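Local coordinates for inactive PncC family protein (Escherichia coli O157:H7, PDB 5KOL) that is of unknown function, belongs to the CinA (competence-damaged protein) family, and probably lacks nicotinamide-nucleotide amidohydrolase activity, at residues Arg86-Ser91 and Thr115-Pro120. Residues are numbered along the deposited sequence; the frame is centred on the assembly and turned at random.
Sequences RYSAVS and TGYGGP
V90 packs against one face of the Y117 ring, and this pair is the tight half of the contact. V90 CG2 sits 3.6 Å from the Y117 ring centroid, 18° off the ring normal, which identifies a CH-pi contact over the face. The two V90 methyls meet different parts of the ring: CG2, anti to the carbonyl carbon, lies over the face, while CG1, anti to the backbone N (chi1 173°), reaches the CE2-CD2 side. V90 CB also packs 3.4 Å from Y117 CE2. Deeper in, the hydroxyl OG1 of T115 donates to A89 O at 2.7 Å; it approaches 52° out of the carbonyl plane, away from a lone pair, and ties the turn to the end of strand 110-116. Helix 92-106 and W133 pack against T115 as well.

The phenol end is looser. S88 OG and Y117 OH stay 4.2 Å apart, and a water at the ring edge links them: it donates to S88 OG at 2.7 Å and lies unusually close to Y117 OH. S88 OG is itself fixed by a 2.6 Å bond to Y87 O, on a lone pair in the carbonyl plane.

S88 leaves helix 81-87 with positive phi, and S91, at the N-cap of helix 92-106, uses its OG to bond V94 N. The arrangement is thus a short interhelical loop packed against the C-terminal end of the middle strand in the mixed five-stranded sheet of the alpha/beta CinA-family domain.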
loop_
_atom_site.group_PDB
_atom_site.type_symbol
_atom_site.label_atom_id
_atom_site.label_comp_id
_atom_site.label_asym_id
_atom_site.label_seq_id
_atom_site.Cartn_x
_atom_site.Cartn_y
_atom_site.Cartn_z
ATOM N N ARG A 86 -17.992 -12.242 13.748
ATOM C CA ARG A 86 -17.815 -13.558 14.366
ATOM C C ARG A 86 -16.375 -13.775 14.832
ATOM O O ARG A 86 -16.141 -14.311 15.920
ATOM C CB ARG A 86 -18.209 -14.668 13.389
ATOM C CG ARG A 86 -19.691 -14.807 13.114
ATOM C CD ARG A 86 -19.932 -15.804 11.983
ATOM N NE ARG A 86 -21.347 -16.132 11.804
ATOM C CZ ARG A 86 -21.803 -16.996 10.900
ATOM N NH1 ARG A 86 -20.958 -17.616 10.085
ATOM N NH2 ARG A 86 -23.104 -17.243 10.808
ATOM N N TYR A 87 -15.400 -13.358 14.033
ATOM C CA TYR A 87 -14.038 -13.834 14.206
ATOM C C TYR A 87 -12.990 -12.764 14.450
ATOM O O TYR A 87 -11.839 -13.129 14.710
ATOM C CB TYR A 87 -13.609 -14.637 12.973
ATOM C CG TYR A 87 -14.503 -15.811 12.702
ATOM C CD1 TYR A 87 -14.621 -16.844 13.628
ATOM C CD2 TYR A 87 -15.240 -15.883 11.522
ATOM C CE1 TYR A 87 -15.448 -17.923 13.383
ATOM C CE2 TYR A 87 -16.068 -16.946 11.272
ATOM C CZ TYR A 87 -16.167 -17.963 12.202
ATOM O OH TYR A 87 -16.993 -19.021 11.933
ATOM N N SER A 88 -13.345 -11.475 14.375
ATOM C CA SER A 88 -12.406 -10.349 14.411
ATOM C C SER A 88 -11.634 -10.232 13.101
ATOM O O SER A 88 -11.623 -11.171 12.294
ATOM C CB SER A 88 -11.427 -10.457 15.583
ATOM O OG SER A 88 -10.250 -11.156 15.179
ATOM N N ALA A 89 -11.003 -9.070 12.873
ATOM C CA ALA A 89 -10.211 -8.847 11.664
ATOM C C ALA A 89 -8.932 -9.669 11.632
ATOM O O ALA A 89 -8.383 -9.899 10.547
ATOM C CB ALA A 89 -9.837 -7.361 11.530
ATOM N N VAL A 90 -8.415 -10.068 12.789
ATOM C CA VAL A 90 -7.227 -10.921 12.863
ATOM C C VAL A 90 -7.767 -12.337 13.007
ATOM O O VAL A 90 -8.009 -12.819 14.111
ATOM C CB VAL A 90 -6.310 -10.527 14.021
ATOM C CG1 VAL A 90 -5.168 -11.542 14.180
ATOM C CG2 VAL A 90 -5.763 -9.101 13.817
ATOM N N SER A 91 -7.984 -13.010 11.877
ATOM C CA SER A 91 -8.605 -14.330 11.917
ATOM C C SER A 91 -8.313 -15.048 10.617
ATOM O O SER A 91 -8.100 -14.421 9.577
ATOM C CB SER A 91 -10.122 -14.243 12.105
ATOM O OG SER A 91 -10.701 -13.725 10.916
ATOM N N THR A 115 -2.976 -10.085 8.024
ATOM C CA THR A 115 -3.712 -9.351 9.049
ATOM C C THR A 115 -3.253 -9.867 10.406
ATOM O O THR A 115 -3.232 -11.081 10.626
ATOM C CB THR A 115 -5.240 -9.504 8.881
ATOM O OG1 THR A 115 -5.926 -8.824 9.951
ATOM C CG2 THR A 115 -5.670 -10.990 8.822
ATOM N N GLY A 116 -2.860 -8.957 11.302
ATOM C CA GLY A 116 -2.315 -9.376 12.584
ATOM C C GLY A 116 -2.255 -8.262 13.612
ATOM O O GLY A 116 -2.712 -7.139 13.380
ATOM N N TYR A 117 -1.678 -8.609 14.779
ATOM C CA TYR A 117 -1.391 -7.680 15.871
ATOM C C TYR A 117 0.121 -7.465 15.958
ATOM O O TYR A 117 0.848 -8.302 16.497
ATOM C CB TYR A 117 -1.930 -8.213 17.191
ATOM C CG TYR A 117 -3.436 -8.338 17.228
ATOM C CD1 TYR A 117 -4.250 -7.207 17.309
ATOM C CD2 TYR A 117 -4.050 -9.587 17.203
ATOM C CE1 TYR A 117 -5.634 -7.323 17.356
ATOM C CE2 TYR A 117 -5.435 -9.709 17.249
ATOM C CZ TYR A 117 -6.217 -8.578 17.317
ATOM O OH TYR A 117 -7.588 -8.712 17.360
ATOM N N GLY A 118 0.589 -6.330 15.442
ATOM C CA GLY A 118 2.005 -6.010 15.551
ATOM C C GLY A 118 2.468 -5.879 16.987
ATOM O O GLY A 118 3.608 -6.219 17.313
ATOM N N GLY A 119 1.587 -5.400 17.868
ATOM C CA GLY A 119 1.915 -5.190 19.272
ATOM C C GLY A 119 2.126 -3.706 19.592
ATOM O O GLY A 119 2.261 -2.903 18.665
ATOM N N PRO A 120 2.197 -3.333 20.880
ATOM C CA PRO A 120 2.235 -4.121 22.115
ATOM C C PRO A 120 0.913 -4.743 22.545
ATOM O O PRO A 120 0.920 -5.660 23.376
ATOM C CB PRO A 120 2.667 -3.112 23.183
ATOM C CG PRO A 120 2.422 -1.782 22.596
ATOM C CD PRO A 120 2.467 -1.913 21.119
HETATM O O HOH W 1 -8.678 -10.940 17.399
#